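Local coordinates for solute-binding protein Csal_2479 (Chromohalobacter salexigens, PDB 4P1L) that binds D-glucuronate in the periplasm and is probably the extracytoplasmic component of a tripartite ATP-independent periplasmic (TRAP) transport system that carries the sugar acid into the cell, at residues 102-105 with 106-109; 115-119 with 120-124; 195-199 with 200-204; 278-282 with 283-287. All coordinates share one frame; numbering follows the deposited sequence. Where two conformers were deposited one is given.

All four contacts are local: a beta turn, a helix-to-helix junction and two helix ends, in series along the chain. Contacts 1 and 2 form one packed patch, their centres 14 Å apart: F108 CE1 meets I117 CD1 at 3.8 Å, and L102 CD2 lies 4.1 Å from SE of the selenomethionine M118. Contacts 3 and 4 both close a helix with a Schellman motif; their centres are 20 Å apart and their nearest atoms about 11 Å, without touching. Contacts 2 and 3, 37 Å apart between centres, lie on opposite sides of the chain's centre. Nearest to the sugar site is contact 3, where the side chain of I202 comes about 4 Å from that of R167, a glucuronate-binding residue, and about 11 Å from the ligand itself.

Contact 1: residues 102-105 with 106-109; sequences LSLP and FIFK
From L104 to I107 the backbone folds into a type II beta turn, with P105 and F106 at its two central positions and F106 at a positive phi of 64°. The turn is closed by I107 N donating to L104 O at 3.3 Å, a bond that arrives from well above the carbonyl plane. The same carbonyl oxygen also packs against the I107 side chain, with CG2 3.4 Å from L104 O. Beyond it the methyl CD1 of L104 meets CD1 of I107 at 4.2 Å, so the residues at the two ends of the turn pack as well as bond. The F106 ring lies beside the P105–F106 peptide, and its CD2 comes to 3.8 Å from P105 CB; CG sits beside the backbone N (chi1 -57°), which turns the ring back toward the proline. With an alanine here, P105 CB would probably lose its aromatic neighbour and a gap would open beside the turn. Further out, L102 CD2 reaches the edge of the F108 ring near its plane, 3.7 Å from CZ. F108 also packs on M114 and I117 of helix 111-118, while helix 301-310 touches both L104 and I107. Proline followed by a residue of positive phi is the classic centre of a type II turn, which here reverses the chain in the loop between strand 84-88 and helix 111-118.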
loop_
_atom_site.group_PDB
_atom_site.type_symbol
_atom_site.label_atom_id
_atom_site.label_comp_id
_atom_site.label_asym_id
_atom_site.label_seq_id
_atom_site.Cartn_x
_atom_site.Cartn_y
_atom_site.Cartn_z
ATOM N N LEU A 102 -4.130 7.542 -6.336
ATOM C CA LEU A 102 -4.392 6.233 -5.766
ATOM C C LEU A 102 -4.773 6.306 -4.298
ATOM O O LEU A 102 -5.297 5.346 -3.745
ATOM C CB LEU A 102 -3.160 5.332 -5.929
ATOM C CG LEU A 102 -2.748 5.111 -7.365
ATOM C CD1 LEU A 102 -1.394 4.345 -7.403
ATOM C CD2 LEU A 102 -3.829 4.405 -8.172
ATOM N N SER A 103 -4.494 7.442 -3.672
ATOM C CA SER A 103 -4.829 7.658 -2.259
ATOM C C SER A 103 -6.134 8.399 -2.089
ATOM O O SER A 103 -6.513 8.732 -0.971
ATOM C CB SER A 103 -3.702 8.426 -1.569
ATOM O OG SER A 103 -2.581 7.589 -1.400
ATOM N N LEU A 104 -6.846 8.652 -3.183
ATOM C CA LEU A 104 -8.191 9.176 -3.028
ATOM C C LEU A 104 -9.079 8.070 -2.458
ATOM O O LEU A 104 -9.138 6.971 -3.020
ATOM C CB LEU A 104 -8.717 9.738 -4.362
ATOM C CG LEU A 104 -8.047 11.020 -4.888
ATOM C CD1 LEU A 104 -8.369 11.282 -6.375
ATOM C CD2 LEU A 104 -8.477 12.248 -4.041
ATOM N N PRO A 105 -9.749 8.338 -1.323
ATOM C CA PRO A 105 -10.566 7.302 -0.690
ATOM C C PRO A 105 -11.661 6.778 -1.617
ATOM O O PRO A 105 -12.316 7.560 -2.314
ATOM C CB PRO A 105 -11.151 8.002 0.551
ATOM C CG PRO A 105 -10.140 9.083 0.856
ATOM C CD PRO A 105 -9.679 9.561 -0.504
ATOM N N PHE A 106 -11.844 5.468 -1.626
ATOM C CA PHE A 106 -12.900 4.831 -2.435
ATOM C C PHE A 106 -12.743 4.981 -3.949
ATOM O O PHE A 106 -13.691 4.761 -4.695
ATOM C CB PHE A 106 -14.297 5.341 -1.989
ATOM C CG PHE A 106 -14.582 5.104 -0.532
ATOM C CD1 PHE A 106 -14.999 3.849 -0.087
ATOM C CD2 PHE A 106 -14.410 6.118 0.414
ATOM C CE1 PHE A 106 -15.253 3.628 1.243
ATOM C CE2 PHE A 106 -14.672 5.881 1.754
ATOM C CZ PHE A 106 -15.075 4.651 2.167
ATOM N N ILE A 107 -11.564 5.326 -4.445
ATOM C CA ILE A 107 -11.441 5.494 -5.883
ATOM C C ILE A 107 -11.624 4.154 -6.612
ATOM O O ILE A 107 -12.144 4.120 -7.724
ATOM C CB ILE A 107 -10.137 6.204 -6.308
ATOM C CG1 ILE A 107 -10.296 6.646 -7.761
ATOM C CG2 ILE A 107 -8.902 5.339 -6.043
ATOM C CD1 ILE A 107 -9.273 7.631 -8.196
ATOM N N PHE A 108 -11.189 3.059 -5.987
ATOM C CA PHE A 108 -11.401 1.711 -6.530
ATOM C C PHE A 108 -12.583 1.042 -5.816
ATOM O O PHE A 108 -12.724 1.172 -4.605
ATOM C CB PHE A 108 -10.154 0.828 -6.353
ATOM C CG PHE A 108 -8.962 1.286 -7.147
ATOM C CD1 PHE A 108 -8.984 1.247 -8.536
ATOM C CD2 PHE A 108 -7.847 1.792 -6.510
ATOM C CE1 PHE A 108 -7.906 1.675 -9.266
ATOM C CE2 PHE A 108 -6.767 2.224 -7.233
ATOM C CZ PHE A 108 -6.807 2.179 -8.620
ATOM N N LYS A 109 -13.421 0.317 -6.571
ATOM C CA LYS A 109 -14.579 -0.366 -6.013
ATOM C C LYS A 109 -14.170 -1.684 -5.327
ATOM O O LYS A 109 -14.831 -2.148 -4.391
ATOM C CB LYS A 109 -15.603 -0.658 -7.122
ATOM C CG LYS A 109 -16.289 0.577 -7.680
ATOM C CD LYS A 109 -17.364 0.229 -8.706
ATOM C CE LYS A 109 -18.032 1.496 -9.261
ATOM N NZ LYS A 109 -19.094 1.164 -10.275
#

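Contact 2: residues 115-119 with 120-124; sequences YRIMD and GEIGE
The short junction between helix 111-118 and helix 121-132 is built round I117 and G120, the latter at the N-cap position of the second helix. G120 N donates to I117 O at 3.2 Å, standing far above the carbonyl plane, and G123 N reaches the same oxygen at 3.3 Å from the opposite face, tilted 26° from that plane. A water also donates to I117 O, at 2.8 Å, and accepts from I122 N at 3.0 Å. One carbonyl of the first helix therefore takes three hydrogens and, directly or through the water, satisfies two N-H groups in the opening turn of the second. G123 leans on the next carbonyl: its CA lies 3.2 Å from M118 O in a nearly straight CA-H...O contact, 171° at the hydrogen. The approach depends on glycine, because a CB there would collide with that oxygen.

Apolar packing follows the polar grip. I117 CG2, anti to its own N, meets I122 CG2 at 3.5 Å, the two isoleucines meeting methyl to methyl at a slant. Both also touch I321 of helix 315-323. D119 plays a different part: its CB lies 3.4 Å from G120 N, while OD2 makes a salt bridge with R266, linking the junction to the long helix 248-282. The whole is a glycine-bearing helix-to-helix junction, in which the last turn of one helix supplies the acceptor for the first turn of the next.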
loop_
_atom_site.group_PDB
_atom_site.type_symbol
_atom_site.label_atom_id
_atom_site.label_comp_id
_atom_site.label_asym_id
_atom_site.label_seq_id
_atom_site.Cartn_x
_atom_site.Cartn_y
_atom_site.Cartn_z
ATOM N N TYR A 115 -6.602 -4.306 -9.747
ATOM C CA TYR A 115 -5.680 -5.133 -10.535
ATOM C C TYR A 115 -5.860 -4.969 -12.042
ATOM O O TYR A 115 -4.882 -4.797 -12.789
ATOM C CB TYR A 115 -5.848 -6.616 -10.205
ATOM C CG TYR A 115 -5.357 -7.063 -8.851
ATOM C CD1 TYR A 115 -4.152 -6.606 -8.319
ATOM C CD2 TYR A 115 -6.082 -7.980 -8.112
ATOM C CE1 TYR A 115 -3.710 -7.027 -7.086
ATOM C CE2 TYR A 115 -5.622 -8.423 -6.875
ATOM C CZ TYR A 115 -4.439 -7.939 -6.380
ATOM O OH TYR A 115 -4.000 -8.367 -5.159
ATOM N N ARG A 116 -7.115 -5.011 -12.483
ATOM C CA ARG A 116 -7.445 -4.869 -13.900
ATOM C C ARG A 116 -6.958 -3.526 -14.435
ATOM O O ARG A 116 -6.356 -3.440 -15.523
ATOM C CB ARG A 116 -8.954 -4.975 -14.096
ATOM C CG ARG A 116 -9.375 -4.802 -15.530
ATOM C CD ARG A 116 -10.857 -4.991 -15.680
ATOM N NE ARG A 116 -11.553 -3.798 -15.217
ATOM C CZ ARG A 116 -12.326 -3.741 -14.141
ATOM N NH1 ARG A 116 -12.547 -4.824 -13.394
ATOM N NH2 ARG A 116 -12.896 -2.592 -13.821
ATOM N N ILE A 117 -7.209 -2.480 -13.661
ATOM C CA ILE A 117 -6.817 -1.133 -14.050
ATOM C C ILE A 117 -5.306 -0.954 -14.075
ATOM O O ILE A 117 -4.746 -0.404 -15.027
ATOM C CB ILE A 117 -7.485 -0.082 -13.115
ATOM C CG1 ILE A 117 -8.975 0.030 -13.453
ATOM C CG2 ILE A 117 -6.792 1.265 -13.233
ATOM C CD1 ILE A 117 -9.803 0.701 -12.403
HETATM N N MSE A 118 -4.632 -1.438 -13.042
HETATM C CA MSE A 118 -3.203 -1.233 -12.922
HETATM C C MSE A 118 -2.421 -2.096 -13.912
HETATM O O MSE A 118 -1.304 -1.746 -14.260
HETATM C CB MSE A 118 -2.724 -1.506 -11.474
HETATM C CG MSE A 118 -3.344 -0.578 -10.428
HETATM SE SE MSE A 118 -3.015 1.336 -10.817
HETATM C CE MSE A 118 -1.069 1.290 -10.480
ATOM N N ASP A 119 -2.999 -3.213 -14.362
ATOM C CA ASP A 119 -2.316 -4.078 -15.335
ATOM C C ASP A 119 -2.536 -3.595 -16.762
ATOM O O ASP A 119 -1.957 -4.141 -17.702
ATOM C CB ASP A 119 -2.827 -5.523 -15.238
ATOM C CG ASP A 119 -2.345 -6.251 -13.981
ATOM O OD1 ASP A 119 -1.316 -5.859 -13.382
ATOM O OD2 ASP A 119 -3.012 -7.251 -13.612
ATOM N N GLY A 120 -3.417 -2.613 -16.939
ATOM C CA GLY A 120 -3.669 -2.071 -18.255
ATOM C C GLY A 120 -3.016 -0.722 -18.478
ATOM O O GLY A 120 -2.039 -0.347 -17.808
ATOM N N GLU A 121 -3.573 0.019 -19.428
ATOM C CA GLU A 121 -2.965 1.272 -19.870
ATOM C C GLU A 121 -2.870 2.307 -18.761
ATOM O O GLU A 121 -1.895 3.042 -18.682
ATOM C CB GLU A 121 -3.738 1.852 -21.066
ATOM C CG GLU A 121 -3.169 3.157 -21.581
ATOM C CD GLU A 121 -3.702 4.391 -20.848
ATOM O OE1 GLU A 121 -4.887 4.405 -20.423
ATOM O OE2 GLU A 121 -2.924 5.367 -20.706
ATOM N N ILE A 122 -3.873 2.369 -17.897
ATOM C CA ILE A 122 -3.850 3.326 -16.799
ATOM C C ILE A 122 -2.640 3.038 -15.883
ATOM O O ILE A 122 -1.943 3.961 -15.454
ATOM C CB ILE A 122 -5.175 3.283 -16.035
ATOM C CG1 ILE A 122 -6.284 3.896 -16.878
ATOM C CG2 ILE A 122 -5.066 3.996 -14.699
ATOM C CD1 ILE A 122 -7.670 3.742 -16.264
ATOM N N GLY A 123 -2.364 1.766 -15.613
ATOM C CA GLY A 123 -1.194 1.428 -14.816
ATOM C C GLY A 123 0.097 1.955 -15.437
ATOM O O GLY A 123 1.037 2.350 -14.726
ATOM N N GLU A 124 0.162 1.966 -16.764
ATOM C CA GLU A 124 1.365 2.442 -17.449
ATOM C C GLU A 124 1.583 3.929 -17.200
ATOM O O GLU A 124 2.718 4.387 -17.116
ATOM C CB GLU A 124 1.302 2.166 -18.958
ATOM C CG GLU A 124 1.628 0.735 -19.356
ATOM C CD GLU A 124 3.068 0.331 -19.024
ATOM O OE1 GLU A 124 3.986 1.180 -19.100
ATOM O OE2 GLU A 124 3.273 -0.848 -18.672
HETATM O O HOH W 1 -6.013 0.350 -17.389
#

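Contact 3: residues 195-199 with 200-204; sequences QSLKT and GVIDG
I202 holds CG1 between its backbone N and carbonyl carbon (chi1 55°), which lays the chain back over S196, whose own OG is anti to N (chi1 -170°). CG1 of I202 thus comes 3.4 Å from S196 OG, and the same hydroxyl oxygen lies 3.3 Å from V201 CB, pressed between two branched side chains. L197 crosses I202 at a slant, CD2 to CG1 at 3.8 Å, and the same methyl reaches G204 N. G200, with positive phi, ends helix 193-198 in a Schellman motif: its N donates to L197 O at 3.2 Å from high above the carbonyl plane, and I202 N bonds weakly to S196 O at 3.5 Å. A water bridges the carbonyl oxygens of L197 and I202, donating to both. At the exposed side, T199 OG1 donates to Q195 O at 3.1 Å, opposite in face to T199 N, and lies beside V201 CG2. I202 also packs on M188 and on R167, a glucuronate-binding residue. A glycine in place of I202 would probably take away the branch packed on S196 OG and L197 CD2, and remove the packing of this side chain on R167. Downstream, the D203 carboxylate accepts from K165 N, where the chain enters strand 204-207.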
loop_
_atom_site.group_PDB
_atom_site.type_symbol
_atom_site.label_atom_id
_atom_site.label_comp_id
_atom_site.label_asym_id
_atom_site.label_seq_id
_atom_site.Cartn_x
_atom_site.Cartn_y
_atom_site.Cartn_z
ATOM N N GLN A 195 3.086 0.012 19.779
ATOM C CA GLN A 195 3.348 0.575 21.103
ATOM C C GLN A 195 2.460 1.785 21.329
ATOM O O GLN A 195 2.033 2.033 22.452
ATOM C CB GLN A 195 4.821 0.973 21.273
ATOM C CG GLN A 195 5.804 -0.201 21.386
ATOM C CD GLN A 195 5.490 -1.172 22.529
ATOM O OE1 GLN A 195 4.980 -0.780 23.580
ATOM N NE2 GLN A 195 5.789 -2.458 22.309
ATOM N N SER A 196 2.189 2.549 20.265
ATOM C CA SER A 196 1.376 3.747 20.406
ATOM C C SER A 196 -0.077 3.404 20.794
ATOM O O SER A 196 -0.701 4.094 21.610
ATOM C CB SER A 196 1.448 4.581 19.129
ATOM O OG SER A 196 0.850 5.845 19.322
ATOM N N LEU A 197 -0.617 2.343 20.207
ATOM C CA LEU A 197 -1.895 1.791 20.656
ATOM C C LEU A 197 -1.825 1.293 22.102
ATOM O O LEU A 197 -2.720 1.556 22.906
ATOM C CB LEU A 197 -2.315 0.628 19.755
ATOM C CG LEU A 197 -2.766 0.992 18.340
ATOM C CD1 LEU A 197 -2.819 -0.262 17.502
ATOM C CD2 LEU A 197 -4.125 1.701 18.312
ATOM N N LYS A 198 -0.768 0.557 22.419
ATOM C CA LYS A 198 -0.620 -0.028 23.756
ATOM C C LYS A 198 -0.627 1.056 24.840
ATOM O O LYS A 198 -1.249 0.903 25.894
ATOM C CB LYS A 198 0.680 -0.835 23.818
ATOM C CG LYS A 198 0.674 -2.019 24.787
ATOM C CD LYS A 198 1.883 -2.924 24.510
ATOM C CE LYS A 198 2.577 -3.393 25.795
ATOM N NZ LYS A 198 1.824 -4.466 26.502
ATOM N N THR A 199 0.053 2.162 24.569
ATOM C CA THR A 199 0.185 3.242 25.548
ATOM C C THR A 199 -0.939 4.277 25.513
ATOM O O THR A 199 -0.945 5.204 26.322
ATOM C CB THR A 199 1.515 3.985 25.380
ATOM O OG1 THR A 199 1.571 4.613 24.095
ATOM C CG2 THR A 199 2.684 3.026 25.550
ATOM N N GLY A 200 -1.877 4.135 24.577
ATOM C CA GLY A 200 -3.034 5.005 24.540
ATOM C C GLY A 200 -2.823 6.343 23.877
ATOM O O GLY A 200 -3.727 7.170 23.866
ATOM N N VAL A 201 -1.637 6.544 23.304
ATOM C CA VAL A 201 -1.306 7.735 22.532
ATOM C C VAL A 201 -2.231 7.934 21.322
ATOM O O VAL A 201 -2.498 9.060 20.915
ATOM C CB VAL A 201 0.152 7.627 22.030
ATOM C CG1 VAL A 201 0.480 8.719 21.040
ATOM C CG2 VAL A 201 1.122 7.663 23.213
ATOM N N ILE A 202 -2.700 6.827 20.747
ATOM C CA ILE A 202 -3.669 6.840 19.644
ATOM C C ILE A 202 -4.764 5.843 20.001
ATOM O O ILE A 202 -4.514 4.917 20.767
ATOM C CB ILE A 202 -3.030 6.437 18.290
ATOM C CG1 ILE A 202 -2.321 5.073 18.389
ATOM C CG2 ILE A 202 -2.063 7.532 17.801
ATOM C CD1 ILE A 202 -1.752 4.607 17.072
ATOM N N ASP A 203 -5.974 6.043 19.479
ATOM C CA ASP A 203 -7.090 5.109 19.698
ATOM C C ASP A 203 -7.220 4.047 18.602
ATOM O O ASP A 203 -7.923 3.060 18.770
ATOM C CB ASP A 203 -8.411 5.875 19.758
ATOM C CG ASP A 203 -8.378 7.012 20.764
ATOM O OD1 ASP A 203 -7.906 6.762 21.888
ATOM O OD2 ASP A 203 -8.794 8.147 20.419
ATOM N N GLY A 204 -6.581 4.257 17.456
ATOM C CA GLY A 204 -6.774 3.340 16.352
ATOM C C GLY A 204 -5.863 3.613 15.180
ATOM O O GLY A 204 -5.008 4.476 15.239
HETATM O O HOH W 2 -5.151 3.133 22.682
#

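Contact 4: residues 278-282 with 283-287; sequences QKILD and AGVKI
I280 O is held by V285 N at 3.2 Å, in a bond of 154° at the hydrogen, and more weakly by A283 N, which also makes a weak bond to K279 O. The oxygen belongs to the Schellman motif that ends helix 248-282: G284, with positive phi, leaves the helix, and its N turns back to L281 O at 3.0 Å, approaching from above the carbonyl plane. L281 O takes a further hydrogen from a water, which donates to V285 O as well and so bridges the last helical turn to the chain leaving it.

This reversal carries the chain straight into strand 286-288, an outer strand of the four-stranded mixed sheet, and an apolar group closes beneath it. V285 sets CB and CG2 against I280 O, with CG2 3.9 Å from I280 CB. I287 follows two residues later on the same side, and its CD1 enters between two helix residues, 3.6 Å from L281 CD2 and 4.0 Å from I280 CD1, crossing each side chain at about a right angle. I280 reaches it with CG1 between its backbone N and carbonyl carbon (chi1 65°). The core of the group is covered by helix 209-214, where Y209 touches I280 and I287 and Y212 touches I280 and V285; K279 ties the same helix by a salt bridge to E213. On the outer face of helix 248-282, Q278 NE2 donates to D282 OD1 at 2.8 Å, the oxygen lying in the amide plane while the nitrogen stands 43° out of the carboxylate plane.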
loop_
_atom_site.group_PDB
_atom_site.type_symbol
_atom_site.label_atom_id
_atom_site.label_comp_id
_atom_site.label_asym_id
_atom_site.label_seq_id
_atom_site.Cartn_x
_atom_site.Cartn_y
_atom_site.Cartn_z
ATOM N N GLN A 278 -9.025 -15.445 10.061
ATOM C CA GLN A 278 -9.405 -16.532 10.956
ATOM C C GLN A 278 -8.626 -16.426 12.265
ATOM O O GLN A 278 -9.163 -16.669 13.347
ATOM C CB GLN A 278 -9.166 -17.899 10.316
ATOM C CG GLN A 278 -9.901 -19.037 11.064
ATOM C CD GLN A 278 -11.390 -18.732 11.307
ATOM O OE1 GLN A 278 -12.154 -18.465 10.367
ATOM N NE2 GLN A 278 -11.796 -18.748 12.577
ATOM N N LYS A 279 -7.365 -16.040 12.164
ATOM C CA LYS A 279 -6.545 -15.902 13.350
ATOM C C LYS A 279 -7.083 -14.807 14.272
ATOM O O LYS A 279 -7.233 -15.007 15.464
ATOM C CB LYS A 279 -5.095 -15.619 12.972
ATOM C CG LYS A 279 -4.226 -15.196 14.147
ATOM C CD LYS A 279 -2.762 -15.143 13.751
ATOM C CE LYS A 279 -1.900 -14.625 14.886
ATOM N NZ LYS A 279 -0.512 -14.238 14.451
ATOM N N ILE A 280 -7.396 -13.650 13.720
ATOM C CA ILE A 280 -7.890 -12.570 14.558
ATOM C C ILE A 280 -9.283 -12.892 15.094
ATOM O O ILE A 280 -9.608 -12.547 16.240
ATOM C CB ILE A 280 -7.862 -11.201 13.814
ATOM C CG1 ILE A 280 -8.820 -11.211 12.631
ATOM C CG2 ILE A 280 -6.463 -10.863 13.365
ATOM C CD1 ILE A 280 -8.967 -9.828 11.985
ATOM N N LEU A 281 -10.107 -13.600 14.321
ATOM C CA LEU A 281 -11.403 -14.001 14.851
ATOM C C LEU A 281 -11.229 -14.971 16.005
ATOM O O LEU A 281 -11.890 -14.826 17.033
ATOM C CB LEU A 281 -12.305 -14.616 13.785
ATOM C CG LEU A 281 -12.987 -13.638 12.827
ATOM C CD1 LEU A 281 -13.685 -14.418 11.746
ATOM C CD2 LEU A 281 -13.981 -12.741 13.580
ATOM N N ASP A 282 -10.349 -15.957 15.849
ATOM C CA ASP A 282 -10.109 -16.918 16.926
ATOM C C ASP A 282 -9.594 -16.243 18.196
ATOM O O ASP A 282 -9.756 -16.777 19.306
ATOM C CB ASP A 282 -9.134 -18.009 16.484
ATOM C CG ASP A 282 -9.748 -18.952 15.471
ATOM O OD1 ASP A 282 -10.984 -18.899 15.295
ATOM O OD2 ASP A 282 -8.998 -19.737 14.850
ATOM N N ALA A 283 -8.985 -15.073 18.033
ATOM C CA ALA A 283 -8.443 -14.314 19.161
ATOM C C ALA A 283 -9.477 -13.416 19.854
ATOM O O ALA A 283 -9.160 -12.743 20.830
ATOM C CB ALA A 283 -7.263 -13.484 18.711
ATOM N N GLY A 284 -10.694 -13.368 19.322
ATOM C CA GLY A 284 -11.762 -12.622 19.958
ATOM C C GLY A 284 -12.025 -11.232 19.400
ATOM O O GLY A 284 -12.812 -10.482 19.989
ATOM N N VAL A 285 -11.353 -10.874 18.302
ATOM C CA VAL A 285 -11.580 -9.587 17.652
ATOM C C VAL A 285 -13.026 -9.473 17.223
ATOM O O VAL A 285 -13.642 -10.441 16.738
ATOM C CB VAL A 285 -10.612 -9.375 16.447
ATOM C CG1 VAL A 285 -10.998 -8.152 15.626
ATOM C CG2 VAL A 285 -9.181 -9.232 16.946
ATOM N N LYS A 286 -13.574 -8.278 17.418
ATOM C CA LYS A 286 -14.920 -7.973 17.011
ATOM C C LYS A 286 -14.893 -7.248 15.665
ATOM O O LYS A 286 -14.442 -6.090 15.562
ATOM C CB LYS A 286 -15.582 -7.113 18.075
ATOM C CG LYS A 286 -15.628 -7.815 19.441
ATOM C CD LYS A 286 -16.070 -6.872 20.551
ATOM C CE LYS A 286 -16.057 -7.544 21.932
ATOM N NZ LYS A 286 -16.136 -6.529 23.041
ATOM N N ILE A 287 -15.341 -7.962 14.632
ATOM C CA ILE A 287 -15.390 -7.426 13.280
ATOM C C ILE A 287 -16.823 -7.076 12.919
ATOM O O ILE A 287 -17.729 -7.876 13.132
ATOM C CB ILE A 287 -14.906 -8.454 12.234
ATOM C CG1 ILE A 287 -13.464 -8.882 12.528
ATOM C CG2 ILE A 287 -14.981 -7.855 10.825
ATOM C CD1 ILE A 287 -12.946 -9.968 11.610
HETATM O O HOH W 3 -14.265 -12.912 17.424
#